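Local coordinates for protein CsuC (Acinetobacter baumannii, PDB 6FJY) that probably acts as the periplasmic chaperone of the archaic chaperone-usher Csu pili, holding the tip adhesin subunit CsuE in a pre-assembly complex through donor-strand complementation, at residues V148-V153 and K166-K171; D43-N48 and N200-F205; G83-Y88 and Q170-L175; K125-G130 and K137-N142; P7-I12 and S117-A122. All coordinates share one frame; numbering follows the deposited sequence.

Interaction 1 (V148-V153 and K166-K171); sequences VLQWSV and KNNGQK
Val148 and Asn168 meet through the backbone: Asn168 N donates a nearly straight hydrogen bond to Val148 O, 2.8 Å away. Val148 N turns to a side chain instead, bonding to Asn167 OD1 at 3.0 Å. That donor stands above the plane of the amide, about 40° out of it, and Gly169 N reaches Asn167 OD1 from the opposite face at 2.9 Å. One oxygen therefore carries two N-H groups, and the second of these closes an Asx turn. With CG anti to its own backbone N (chi1 -165°), the Asn167 amide reaches forward along the chain, toward residues 169-171. Its other end is used as well, since ND2 donates to Lys171 O and to Val197 O. All this happens where the antiparallel hairpin of strands 149-154 and 162-167 frays into loop. Further in, Gln150 and Lys166 form a hydrogen-bonded pair and exchange two backbone bonds, 2.9 Å from Gln150 N to Lys166 O and 2.7 Å from Lys166 N to Gln150 O. Leu149 and Asn167 are the neighbouring non-hydrogen-bonded pair. There Leu149 CD2 lies 3.5 Å from Asn167 CG, and Leu149 CA-H points at Lys166 O, which thus has a second, weaker contact. On the side where Gln150 and Asn168 lie, their amides come together with planes 68° apart and without a hydrogen bond, Gln150 NE2 being 3.8 Å from Asn168 ND2.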
# COMPACT_ATOMS: atom_id res chain seq x y z
N VAL A 148 17.62 0.08 16.06
CA VAL A 148 18.53 0.59 17.09
C VAL A 148 19.69 1.24 16.35
O VAL A 148 20.56 0.53 15.81
CB VAL A 148 19.04 -0.51 18.04
CG1 VAL A 148 19.98 0.09 19.06
CG2 VAL A 148 17.88 -1.20 18.74
N LEU A 149 19.73 2.56 16.33
CA LEU A 149 20.58 3.27 15.38
C LEU A 149 21.73 3.98 16.08
O LEU A 149 21.55 4.62 17.12
CB LEU A 149 19.77 4.29 14.56
CG LEU A 149 18.60 3.72 13.76
CD1 LEU A 149 17.95 4.78 12.88
CD2 LEU A 149 19.06 2.55 12.90
N GLN A 150 22.91 3.86 15.48
CA GLN A 150 24.11 4.56 15.90
C GLN A 150 24.72 5.24 14.69
O GLN A 150 24.54 4.80 13.55
CB GLN A 150 25.11 3.60 16.54
CG GLN A 150 24.86 3.35 18.00
CD GLN A 150 25.66 2.19 18.53
OE1 GLN A 150 26.69 1.82 17.96
NE2 GLN A 150 25.18 1.58 19.60
N TRP A 151 25.43 6.34 14.94
CA TRP A 151 26.08 7.10 13.90
C TRP A 151 27.55 7.31 14.25
O TRP A 151 27.98 7.10 15.39
CB TRP A 151 25.39 8.45 13.65
CG TRP A 151 25.57 9.45 14.75
CD1 TRP A 151 24.82 9.57 15.87
CD2 TRP A 151 26.54 10.50 14.79
NE1 TRP A 151 25.27 10.63 16.63
CE2 TRP A 151 26.33 11.21 15.99
CE3 TRP A 151 27.57 10.90 13.95
CZ2 TRP A 151 27.11 12.30 16.36
CZ3 TRP A 151 28.35 11.99 14.32
CH2 TRP A 151 28.12 12.67 15.51
N SER A 152 28.30 7.72 13.24
CA SER A 152 29.71 8.08 13.30
C SER A 152 30.06 8.74 11.98
O SER A 152 29.47 8.41 10.94
CB SER A 152 30.62 6.86 13.56
OG SER A 152 30.77 6.08 12.39
N VAL A 153 31.01 9.67 12.02
CA VAL A 153 31.44 10.41 10.85
C VAL A 153 32.93 10.18 10.68
O VAL A 153 33.72 10.54 11.56
CB VAL A 153 31.13 11.91 10.96
CG1 VAL A 153 31.76 12.66 9.80
CG2 VAL A 153 29.63 12.16 10.99
N LYS A 166 24.32 2.92 11.65
CA LYS A 166 24.29 1.49 11.92
C LYS A 166 22.98 1.14 12.60
O LYS A 166 22.49 1.87 13.46
CB LYS A 166 25.47 1.04 12.79
CG LYS A 166 25.44 -0.44 13.11
CD LYS A 166 26.58 -0.88 14.01
CE LYS A 166 27.92 -0.82 13.33
NZ LYS A 166 29.01 -1.09 14.32
N ASN A 167 22.38 0.03 12.17
CA ASN A 167 21.18 -0.50 12.78
C ASN A 167 21.53 -1.83 13.44
O ASN A 167 21.91 -2.78 12.75
CB ASN A 167 20.08 -0.68 11.74
CG ASN A 167 18.73 -0.88 12.35
OD1 ASN A 167 18.61 -1.20 13.53
ND2 ASN A 167 17.68 -0.70 11.54
N ASN A 168 21.39 -1.90 14.76
CA ASN A 168 21.61 -3.12 15.53
C ASN A 168 20.31 -3.84 15.85
O ASN A 168 20.34 -4.87 16.54
CB ASN A 168 22.38 -2.80 16.80
CG ASN A 168 23.72 -2.18 16.50
OD1 ASN A 168 24.51 -2.73 15.74
ND2 ASN A 168 23.96 -1.01 17.06
N GLY A 169 19.17 -3.28 15.45
CA GLY A 169 17.89 -3.92 15.66
C GLY A 169 17.53 -4.89 14.54
O GLY A 169 18.17 -4.94 13.49
N GLN A 170 16.48 -5.66 14.78
CA GLN A 170 15.99 -6.66 13.84
C GLN A 170 14.98 -6.10 12.84
O GLN A 170 14.48 -6.86 12.01
CB GLN A 170 15.35 -7.83 14.60
CG GLN A 170 16.25 -8.54 15.62
CD GLN A 170 17.22 -9.55 14.99
OE1 GLN A 170 17.38 -9.61 13.77
NE2 GLN A 170 17.84 -10.37 15.83
N LYS A 171 14.66 -4.80 12.91
CA LYS A 171 13.76 -4.17 11.95
C LYS A 171 14.42 -2.93 11.36
O LYS A 171 15.31 -2.33 11.96
CB LYS A 171 12.41 -3.78 12.56
CG LYS A 171 11.50 -4.95 12.89
CD LYS A 171 10.09 -4.48 13.20
CE LYS A 171 9.29 -4.24 11.91
NZ LYS A 171 9.70 -2.99 11.23

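Interaction 2 (D43-N48 and N200-F205); sequences DGLKDN and NSTVKF
Loop 43-48 of the N-terminal PapD-like domain lies here against strand 201-204, an edge strand of the five-stranded sheet in what is probably the second, C-terminal domain, as in PapD-type chaperones. Leu45 carries nearly all of it, set in a backbone turn of positive phi. Its CA-H points straight at Thr202 O, 3.4 Å from Leu45 CA, and its own O accepts a weak bond from Lys204 N, also 3.4 Å long. Beyond the backbone, Leu45 divides its side chain between two neighbours. Leu45 CD1 runs beside Thr202, both side chains pointing the same way, and comes within 4.1 Å of Thr202 CB. CB and CD2 meet the lysine: Leu45 CB is 3.6 Å from Lys204 CG, and Leu45 CD2 is 3.8 Å from Lys204 CD. Because Lys204 CG sits between its backbone N and carbonyl carbon (chi1 47°) and the rest of the chain is extended, the methylenes pass across the leucine at about a right angle. Lys204 NZ beyond them has a long, weak ion pair with Glu162. Val203 CG1 lies 3.9 Å from Leu45 O, although that side chain as a whole leads away. With one weak hydrogen bond, one CA-H...O contact and otherwise aliphatic packing at the surface, the loop rests on the strand edge and does not extend the sheet in regular register.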
# COMPACT_ATOMS: atom_id res chain seq x y z
N ASP A 43 25.24 -4.38 2.17
CA ASP A 43 26.61 -4.85 2.35
C ASP A 43 27.53 -3.94 1.55
O ASP A 43 27.20 -3.50 0.45
CB ASP A 43 26.75 -6.30 1.90
CG ASP A 43 26.01 -7.27 2.82
OD1 ASP A 43 25.85 -6.95 4.02
OD2 ASP A 43 25.58 -8.33 2.33
N GLY A 44 28.71 -3.67 2.10
CA GLY A 44 29.59 -2.68 1.52
C GLY A 44 29.15 -1.26 1.79
O GLY A 44 29.57 -0.35 1.07
N LEU A 45 28.32 -1.06 2.82
CA LEU A 45 27.82 0.25 3.24
C LEU A 45 27.00 0.94 2.15
O LEU A 45 26.91 2.17 2.12
CB LEU A 45 28.97 1.14 3.71
CG LEU A 45 29.46 0.95 5.15
CD1 LEU A 45 29.27 -0.48 5.65
CD2 LEU A 45 30.90 1.34 5.25
N LYS A 46 26.38 0.15 1.28
CA LYS A 46 25.55 0.71 0.22
C LYS A 46 24.50 -0.32 -0.17
O LYS A 46 24.64 -1.51 0.11
CB LYS A 46 26.39 1.11 -0.99
CG LYS A 46 27.23 -0.02 -1.56
CD LYS A 46 27.63 0.20 -3.01
CE LYS A 46 28.46 -0.96 -3.54
NZ LYS A 46 27.84 -2.27 -3.22
N ASP A 47 23.47 0.18 -0.85
CA ASP A 47 22.34 -0.65 -1.27
C ASP A 47 22.75 -1.52 -2.45
O ASP A 47 23.18 -1.01 -3.49
CB ASP A 47 21.15 0.24 -1.64
CG ASP A 47 20.65 1.07 -0.47
OD1 ASP A 47 20.05 0.49 0.46
OD2 ASP A 47 20.86 2.31 -0.47
N ASN A 48 22.60 -2.82 -2.28
CA ASN A 48 22.84 -3.81 -3.32
C ASN A 48 21.57 -4.61 -3.55
O ASN A 48 20.79 -4.83 -2.62
CB ASN A 48 23.97 -4.74 -2.93
CG ASN A 48 25.18 -4.00 -2.50
OD1 ASN A 48 25.77 -3.25 -3.28
ND2 ASN A 48 25.56 -4.16 -1.24
N ASN A 200 20.28 -4.91 11.11
CA ASN A 200 21.60 -5.53 11.24
C ASN A 200 22.51 -5.12 10.08
O ASN A 200 23.17 -5.94 9.44
CB ASN A 200 21.49 -7.05 11.34
CG ASN A 200 20.48 -7.49 12.39
OD1 ASN A 200 20.76 -7.45 13.59
ND2 ASN A 200 19.32 -7.94 11.95
N SER A 201 22.51 -3.82 9.78
CA SER A 201 23.24 -3.29 8.64
C SER A 201 23.82 -1.93 8.99
O SER A 201 23.41 -1.29 9.96
CB SER A 201 22.34 -3.17 7.40
OG SER A 201 21.70 -4.41 7.11
N THR A 202 24.77 -1.49 8.17
CA THR A 202 25.35 -0.16 8.26
C THR A 202 25.41 0.43 6.86
O THR A 202 25.74 -0.28 5.90
CB THR A 202 26.77 -0.19 8.87
OG1 THR A 202 26.74 -0.73 10.20
CG2 THR A 202 27.39 1.22 8.91
N VAL A 203 25.05 1.71 6.74
CA VAL A 203 25.14 2.43 5.47
C VAL A 203 25.79 3.78 5.72
O VAL A 203 25.84 4.28 6.84
CB VAL A 203 23.77 2.64 4.79
CG1 VAL A 203 23.50 1.50 3.84
CG2 VAL A 203 22.68 2.77 5.82
N LYS A 204 26.28 4.38 4.63
CA LYS A 204 26.94 5.68 4.70
C LYS A 204 26.34 6.63 3.67
O LYS A 204 25.83 6.21 2.63
CB LYS A 204 28.46 5.56 4.50
CG LYS A 204 28.92 4.69 3.34
CD LYS A 204 30.44 4.59 3.35
CE LYS A 204 30.99 3.76 2.21
NZ LYS A 204 32.48 3.73 2.24
N PHE A 205 26.42 7.93 3.97
CA PHE A 205 25.83 8.94 3.10
C PHE A 205 26.84 10.03 2.78
O PHE A 205 28.02 9.92 3.13
CB PHE A 205 24.61 9.58 3.78
CG PHE A 205 23.43 8.66 3.90
CD1 PHE A 205 23.20 7.66 2.98
CD2 PHE A 205 22.55 8.81 4.95
CE1 PHE A 205 22.11 6.81 3.11
CE2 PHE A 205 21.46 7.97 5.08
CZ PHE A 205 21.24 6.97 4.16

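Interaction 3 (G83-Y88 and Q170-L175); sequences GKEQSY and QKFARL
The start of strand 85-95 meets the loop leading into strand 173-175 here, joining the N-terminal sheet to the second half of the chain. Glu85 makes the bridge. Its side chain is fully extended, CG anti to the backbone N (chi1 178°), which puts the carboxylate beside Lys171 and Phe172. Glu85 OE1 uses its syn lone pair to accept Phe172 N at 2.8 Å, although the bond is bent to 132°. Glu85 OE2 forms a weak salt bridge with Lys171 NZ at 3.4 Å and takes a further hydrogen bond from Tyr123 OH. The same Glu85 OE2 lies at the edge of the Phe172 ring, 3.2 Å from CD1, with carboxylate and ring planes 37° apart; the ring itself stacks on Phe121. A water also ties the backbones together, accepting from Glu85 N at 2.8 Å and donating to Gln170 O at 2.9 Å. It also donates to Gln170 OE1, which accepts from Asn200 ND2 as well. Both oxygens of a buried carboxylate are thus provided for, and the lysine, the tyrosine hydroxyl and the backbone N-H together would be expected to keep Glu85 ionised.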
# COMPACT_ATOMS: atom_id res chain seq x y z
N GLY A 83 12.78 -15.05 13.64
CA GLY A 83 13.17 -13.76 14.17
C GLY A 83 13.87 -12.82 13.21
O GLY A 83 14.60 -11.94 13.66
N LYS A 84 13.67 -12.98 11.90
CA LYS A 84 14.41 -12.19 10.92
C LYS A 84 13.47 -11.47 9.96
O LYS A 84 12.48 -12.04 9.47
CB LYS A 84 15.39 -13.07 10.13
CG LYS A 84 16.84 -13.00 10.66
CD LYS A 84 16.93 -13.42 12.12
CE LYS A 84 18.25 -13.01 12.78
NZ LYS A 84 18.34 -13.43 14.22
N GLU A 85 13.81 -10.22 9.69
CA GLU A 85 13.14 -9.40 8.68
C GLU A 85 13.99 -9.40 7.41
O GLU A 85 15.07 -8.80 7.37
CB GLU A 85 12.95 -7.98 9.20
CG GLU A 85 12.31 -7.04 8.19
CD GLU A 85 12.24 -5.63 8.69
OE1 GLU A 85 13.31 -4.98 8.77
OE2 GLU A 85 11.11 -5.18 9.02
N GLN A 86 13.49 -10.06 6.36
CA GLN A 86 14.15 -10.10 5.06
C GLN A 86 13.65 -8.96 4.19
O GLN A 86 12.44 -8.71 4.10
CB GLN A 86 13.92 -11.42 4.34
CG GLN A 86 14.34 -12.65 5.10
CD GLN A 86 15.85 -12.80 5.21
OE1 GLN A 86 16.61 -12.07 4.58
NE2 GLN A 86 16.28 -13.76 6.02
N SER A 87 14.58 -8.27 3.54
CA SER A 87 14.31 -7.09 2.75
C SER A 87 14.40 -7.43 1.27
O SER A 87 15.26 -8.20 0.86
CB SER A 87 15.29 -5.97 3.10
OG SER A 87 15.28 -5.75 4.50
N TYR A 88 13.51 -6.85 0.48
CA TYR A 88 13.47 -7.08 -0.95
C TYR A 88 13.04 -5.78 -1.63
O TYR A 88 12.48 -4.89 -0.99
CB TYR A 88 12.48 -8.19 -1.32
CG TYR A 88 12.70 -9.50 -0.64
CD1 TYR A 88 12.15 -9.74 0.62
CD2 TYR A 88 13.41 -10.52 -1.25
CE1 TYR A 88 12.32 -10.95 1.26
CE2 TYR A 88 13.58 -11.74 -0.62
CZ TYR A 88 13.04 -11.94 0.64
OH TYR A 88 13.22 -13.14 1.28
N GLN A 170 16.48 -5.66 14.78
CA GLN A 170 15.99 -6.66 13.84
C GLN A 170 14.98 -6.10 12.84
O GLN A 170 14.48 -6.86 12.01
CB GLN A 170 15.35 -7.83 14.60
CG GLN A 170 16.25 -8.54 15.62
CD GLN A 170 17.22 -9.55 14.99
OE1 GLN A 170 17.38 -9.61 13.77
NE2 GLN A 170 17.84 -10.37 15.83
N LYS A 171 14.66 -4.80 12.91
CA LYS A 171 13.76 -4.17 11.95
C LYS A 171 14.42 -2.93 11.36
O LYS A 171 15.31 -2.33 11.96
CB LYS A 171 12.41 -3.78 12.56
CG LYS A 171 11.50 -4.95 12.89
CD LYS A 171 10.09 -4.48 13.20
CE LYS A 171 9.29 -4.24 11.91
NZ LYS A 171 9.70 -2.99 11.23
N PHE A 172 14.00 -2.59 10.14
CA PHE A 172 14.55 -1.45 9.42
C PHE A 172 14.06 -0.12 10.00
O PHE A 172 13.03 -0.04 10.68
CB PHE A 172 14.16 -1.51 7.94
CG PHE A 172 12.69 -1.28 7.68
CD1 PHE A 172 11.77 -2.31 7.82
CD2 PHE A 172 12.22 -0.02 7.31
CE1 PHE A 172 10.41 -2.11 7.58
CE2 PHE A 172 10.86 0.19 7.07
CZ PHE A 172 9.95 -0.85 7.21
N ALA A 173 14.81 0.93 9.68
CA ALA A 173 14.43 2.30 9.94
C ALA A 173 14.30 3.02 8.61
O ALA A 173 15.17 2.88 7.74
CB ALA A 173 15.45 3.01 10.83
N ARG A 174 13.20 3.75 8.42
CA ARG A 174 13.02 4.64 7.28
C ARG A 174 13.09 6.06 7.83
O ARG A 174 12.14 6.56 8.43
CB ARG A 174 11.71 4.37 6.53
CG ARG A 174 11.57 5.18 5.23
CD ARG A 174 10.35 4.82 4.36
NE ARG A 174 9.23 4.29 5.13
CZ ARG A 174 8.74 3.06 5.01
NH1 ARG A 174 9.26 2.21 4.14
NH2 ARG A 174 7.74 2.67 5.78
N LEU A 175 14.25 6.69 7.66
CA LEU A 175 14.53 8.00 8.23
C LEU A 175 14.25 9.09 7.20
O LEU A 175 14.57 8.94 6.02
CB LEU A 175 15.98 8.09 8.69
CG LEU A 175 16.44 7.06 9.72
CD1 LEU A 175 17.90 7.30 10.01
CD2 LEU A 175 15.60 7.13 10.99
O HOH W 1 15.97 -9.09 10.98

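Interaction 4 (K125-G130 and K137-N142); sequences KGIGSG and KLNAKN
Loop 125-130 runs past the last turn of helix 133-140 in extended form at Ile127 and Gly128, and the two backbones come nearest at Ile127 and Asn139, 5.6 Å from CA to CA. Asn139 reads the backbone of Gly128 with both ends of its amide. Asn139 OD1 accepts from Gly128 N at 2.9 Å, and Asn139 ND2 donates to Gly128 O at 3.0 Å, the straighter of the two at 168°. The carbonyl oxygen lies exactly in the plane of the Asn139 amide, yet the donor stands well above the plane of that carbonyl, some 66° out of it. With CG anti to the carbonyl carbon (chi1 -65°), the amide is turned off the helix toward the loop. Ile127 CG1 passes 3.7 Å from Asn139 OD1. Leu138 spreads its two methyls along the loop: Leu138 CD2 is 3.6 Å from Gly126 CA, and Leu138 CD1 is 3.8 Å from Ile127 O. Asn142, just beyond the helix, brings ND2 to 3.5 Å from Gly126 O without a bond, while its OD1 accepts from Leu144 N. The pair of hydrogen bonds from the amide satisfies both polar backbone atoms of Gly128 and fixes the rotation of the Asn139 side chain; it pins the helix to the loop that leads into it.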
# COMPACT_ATOMS: atom_id res chain seq x y z
N LYS A 125 9.57 -16.39 11.83
CA LYS A 125 8.74 -16.63 13.00
C LYS A 125 9.14 -15.72 14.15
O LYS A 125 10.33 -15.47 14.38
CB LYS A 125 8.87 -18.09 13.44
CG LYS A 125 8.44 -19.09 12.37
CD LYS A 125 7.05 -18.77 11.84
CE LYS A 125 5.98 -18.94 12.91
NZ LYS A 125 4.62 -18.62 12.39
N GLY A 126 8.14 -15.22 14.87
CA GLY A 126 8.41 -14.45 16.07
C GLY A 126 8.67 -12.98 15.85
O GLY A 126 9.13 -12.31 16.79
N ILE A 127 8.44 -12.48 14.64
CA ILE A 127 8.65 -11.07 14.31
C ILE A 127 7.72 -10.70 13.17
O ILE A 127 7.41 -11.53 12.31
CB ILE A 127 10.13 -10.82 13.95
CG1 ILE A 127 10.41 -9.32 13.77
CG2 ILE A 127 10.51 -11.59 12.69
CD1 ILE A 127 11.90 -9.01 13.62
N GLY A 128 7.23 -9.45 13.18
CA GLY A 128 6.28 -8.99 12.20
C GLY A 128 6.52 -7.55 11.78
O GLY A 128 7.48 -6.90 12.22
N SER A 129 5.63 -7.06 10.90
CA SER A 129 5.71 -5.69 10.39
C SER A 129 5.34 -4.67 11.46
O SER A 129 5.81 -3.53 11.42
CB SER A 129 4.76 -5.52 9.20
OG SER A 129 3.40 -5.77 9.59
N GLY A 130 4.45 -5.04 12.38
CA GLY A 130 3.94 -4.11 13.36
C GLY A 130 2.83 -3.21 12.87
O GLY A 130 2.37 -2.35 13.63
N LYS A 137 1.49 -7.53 18.45
CA LYS A 137 1.67 -8.46 19.56
C LYS A 137 2.94 -9.30 19.40
O LYS A 137 3.63 -9.57 20.39
CB LYS A 137 0.45 -9.37 19.71
CG LYS A 137 -0.72 -8.72 20.44
CD LYS A 137 -1.89 -9.69 20.56
CE LYS A 137 -3.10 -9.02 21.17
NZ LYS A 137 -4.26 -9.93 21.22
N LEU A 138 3.24 -9.72 18.17
CA LEU A 138 4.45 -10.50 17.94
C LEU A 138 5.68 -9.70 18.35
O LEU A 138 6.57 -10.22 19.03
CB LEU A 138 4.55 -10.89 16.46
CG LEU A 138 4.29 -12.35 16.08
CD1 LEU A 138 4.58 -12.55 14.60
CD2 LEU A 138 5.14 -13.29 16.92
N ASN A 139 5.73 -8.44 17.93
CA ASN A 139 6.87 -7.59 18.27
C ASN A 139 6.86 -7.17 19.74
O ASN A 139 7.89 -6.73 20.24
CB ASN A 139 6.90 -6.38 17.35
CG ASN A 139 7.15 -6.79 15.92
OD1 ASN A 139 7.57 -7.92 15.66
ND2 ASN A 139 6.92 -5.87 14.98
N ALA A 140 5.72 -7.28 20.42
CA ALA A 140 5.70 -6.97 21.84
C ALA A 140 6.54 -7.95 22.64
O ALA A 140 7.15 -7.57 23.64
CB ALA A 140 4.26 -6.97 22.35
N LYS A 141 6.63 -9.20 22.18
CA LYS A 141 7.40 -10.25 22.82
C LYS A 141 8.85 -10.29 22.36
O LYS A 141 9.58 -11.22 22.72
CB LYS A 141 6.74 -11.61 22.55
CG LYS A 141 5.28 -11.68 22.93
CD LYS A 141 4.67 -12.99 22.47
CE LYS A 141 3.21 -13.13 22.90
NZ LYS A 141 2.62 -14.45 22.53
N ASN A 142 9.27 -9.31 21.57
CA ASN A 142 10.60 -9.25 20.99
C ASN A 142 11.22 -7.89 21.29
O ASN A 142 10.72 -6.86 20.82
CB ASN A 142 10.53 -9.48 19.48
CG ASN A 142 11.87 -9.72 18.87
OD1 ASN A 142 12.90 -9.34 19.43
ND2 ASN A 142 11.88 -10.34 17.69

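Interaction 5 (P7-I12 and S117-A122); sequences PIYPKI and SIPLFA
Ile118 opens the contact by setting CG2 3.3 Å from Ile8 O and 3.5 Å from Pro10 CD. A chi1 of -75° puts CG1 anti to the carbonyl carbon and CG2 anti to N, which turns CG2 to the proline, while Ile118 CD1 reaches Ile8 CG2 at 4.2 Å. Pro119 meets two partners: CD is close to Ile8 O, and Pro119 CG lies at the edge of the Tyr9 ring, near its plane, 3.5 Å from Tyr9 CD1. Pro119 O sits 3.1 Å from Pro10 CD. Leu120, with CG anti to the backbone N (chi1 175°), sends CD1 across the Pro10 ring at about a right angle, 3.6 Å from Pro10 CG. From Phe121 on there is parallel beta pairing, Lys11 with Phe121 and Ile12 with Ala122. Phe121 N gives a weak bond to Pro10 O, and Phe121 O accepts from Ile12 N at 2.9 Å while also receiving the CA-H of Lys11. Ala122 CB lies 4.1 Å from Ile12 CB. Phe121 stacks on Phe172, and Tyr9 makes a cation-pi contact with Arg174. Strand 109-123 is flanked by short parallel strand 11-12 and, antiparallel, by strand 85-95. At Ser117 it pairs in parallel with a strand of the other protein chain, consistent with donor-strand complementation, in which the chaperone's G1 strand completes the subunit's Ig-like fold.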
# COMPACT_ATOMS: atom_id res chain seq x y z
N PRO A 7 -0.52 -2.21 -2.60
CA PRO A 7 0.20 -1.21 -1.80
C PRO A 7 1.67 -1.01 -2.17
O PRO A 7 2.32 -1.92 -2.70
CB PRO A 7 0.06 -1.74 -0.36
CG PRO A 7 -0.08 -3.22 -0.51
CD PRO A 7 -0.82 -3.43 -1.83
N ILE A 8 2.18 0.20 -1.93
CA ILE A 8 3.58 0.51 -2.19
C ILE A 8 4.49 0.21 -0.99
O ILE A 8 5.71 0.36 -1.10
CB ILE A 8 3.73 1.97 -2.64
CG1 ILE A 8 3.02 2.90 -1.66
CG2 ILE A 8 3.13 2.18 -4.05
CD1 ILE A 8 3.05 4.34 -2.10
N TYR A 9 3.93 -0.23 0.15
CA TYR A 9 4.70 -0.74 1.28
C TYR A 9 4.18 -2.11 1.67
O TYR A 9 3.67 -2.31 2.77
CB TYR A 9 4.64 0.21 2.48
CG TYR A 9 5.20 1.59 2.22
CD1 TYR A 9 6.53 1.78 1.89
CD2 TYR A 9 4.39 2.71 2.30
CE1 TYR A 9 7.05 3.05 1.65
CE2 TYR A 9 4.89 3.98 2.06
CZ TYR A 9 6.22 4.14 1.74
OH TYR A 9 6.71 5.40 1.50
N PRO A 10 4.31 -3.10 0.78
CA PRO A 10 3.80 -4.43 1.09
C PRO A 10 4.74 -5.20 2.02
O PRO A 10 5.92 -4.89 2.18
CB PRO A 10 3.72 -5.09 -0.29
CG PRO A 10 4.87 -4.48 -1.03
CD PRO A 10 4.94 -3.05 -0.55
N LYS A 11 4.16 -6.23 2.66
CA LYS A 11 4.89 -7.11 3.55
C LYS A 11 4.15 -8.44 3.65
O LYS A 11 2.95 -8.52 3.39
CB LYS A 11 5.10 -6.52 4.96
CG LYS A 11 4.10 -5.46 5.42
CD LYS A 11 2.71 -5.99 5.68
CE LYS A 11 1.76 -4.82 5.96
NZ LYS A 11 0.33 -5.22 6.21
N ILE A 12 4.91 -9.47 3.99
CA ILE A 12 4.43 -10.84 4.16
C ILE A 12 4.72 -11.24 5.61
O ILE A 12 5.89 -11.37 5.99
CB ILE A 12 5.11 -11.81 3.18
CG1 ILE A 12 5.16 -11.18 1.78
CG2 ILE A 12 4.37 -13.15 3.16
CD1 ILE A 12 5.77 -12.08 0.72
N SER A 117 10.02 1.22 -7.94
CA SER A 117 10.86 0.52 -6.98
C SER A 117 10.13 0.56 -5.64
O SER A 117 9.95 1.63 -5.05
CB SER A 117 12.25 1.14 -6.88
OG SER A 117 13.06 0.39 -5.99
N ILE A 118 9.68 -0.60 -5.17
CA ILE A 118 8.76 -0.70 -4.06
C ILE A 118 9.41 -1.55 -2.96
O ILE A 118 9.87 -2.65 -3.24
CB ILE A 118 7.41 -1.30 -4.48
CG1 ILE A 118 6.60 -0.24 -5.24
CG2 ILE A 118 6.66 -1.85 -3.29
CD1 ILE A 118 5.35 -0.80 -5.90
N PRO A 119 9.47 -1.06 -1.71
CA PRO A 119 10.09 -1.86 -0.65
C PRO A 119 9.16 -2.99 -0.21
O PRO A 119 7.96 -2.80 -0.01
CB PRO A 119 10.28 -0.84 0.48
CG PRO A 119 9.11 0.10 0.29
CD PRO A 119 8.92 0.21 -1.20
N LEU A 120 9.75 -4.16 -0.03
CA LEU A 120 9.01 -5.36 0.34
C LEU A 120 9.72 -6.06 1.49
O LEU A 120 10.94 -6.25 1.43
CB LEU A 120 8.90 -6.28 -0.86
CG LEU A 120 8.24 -7.62 -0.57
CD1 LEU A 120 6.75 -7.45 -0.19
CD2 LEU A 120 8.42 -8.51 -1.75
N PHE A 121 8.98 -6.39 2.54
CA PHE A 121 9.57 -7.06 3.70
C PHE A 121 8.81 -8.33 4.04
O PHE A 121 7.59 -8.34 4.11
CB PHE A 121 9.57 -6.15 4.92
CG PHE A 121 10.38 -4.91 4.73
CD1 PHE A 121 11.75 -4.95 4.84
CD2 PHE A 121 9.76 -3.70 4.45
CE1 PHE A 121 12.51 -3.80 4.67
CE2 PHE A 121 10.52 -2.55 4.27
CZ PHE A 121 11.89 -2.60 4.39
N ALA A 122 9.57 -9.40 4.30
CA ALA A 122 9.01 -10.67 4.73
C ALA A 122 9.62 -11.09 6.06
O ALA A 122 10.78 -10.80 6.36
CB ALA A 122 9.21 -11.74 3.65

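Along the chain, interaction 5 closes at 117-122, interaction 4 follows directly in the loop and helix after strand 109-123, and interaction 1 comes last of these three. Interaction 2 encloses interactions 1, 3 and 4, interaction 3 encloses interaction 4, and both cross interaction 5. Interactions 3 and 5 share the N-terminal sheet through adjacent strands 85-95 and 109-123, with centres 11 Å apart; interactions 1 and 2 share the five-stranded sheet, also 11 Å apart. Interactions 1 and 3 both use Gln170 and Lys171, and Asn200 of interaction 2 bonds to Gln170. The two halves of the chain are thus linked at several points, consistent with the two-domain, boomerang-like form of PapD-type chaperones.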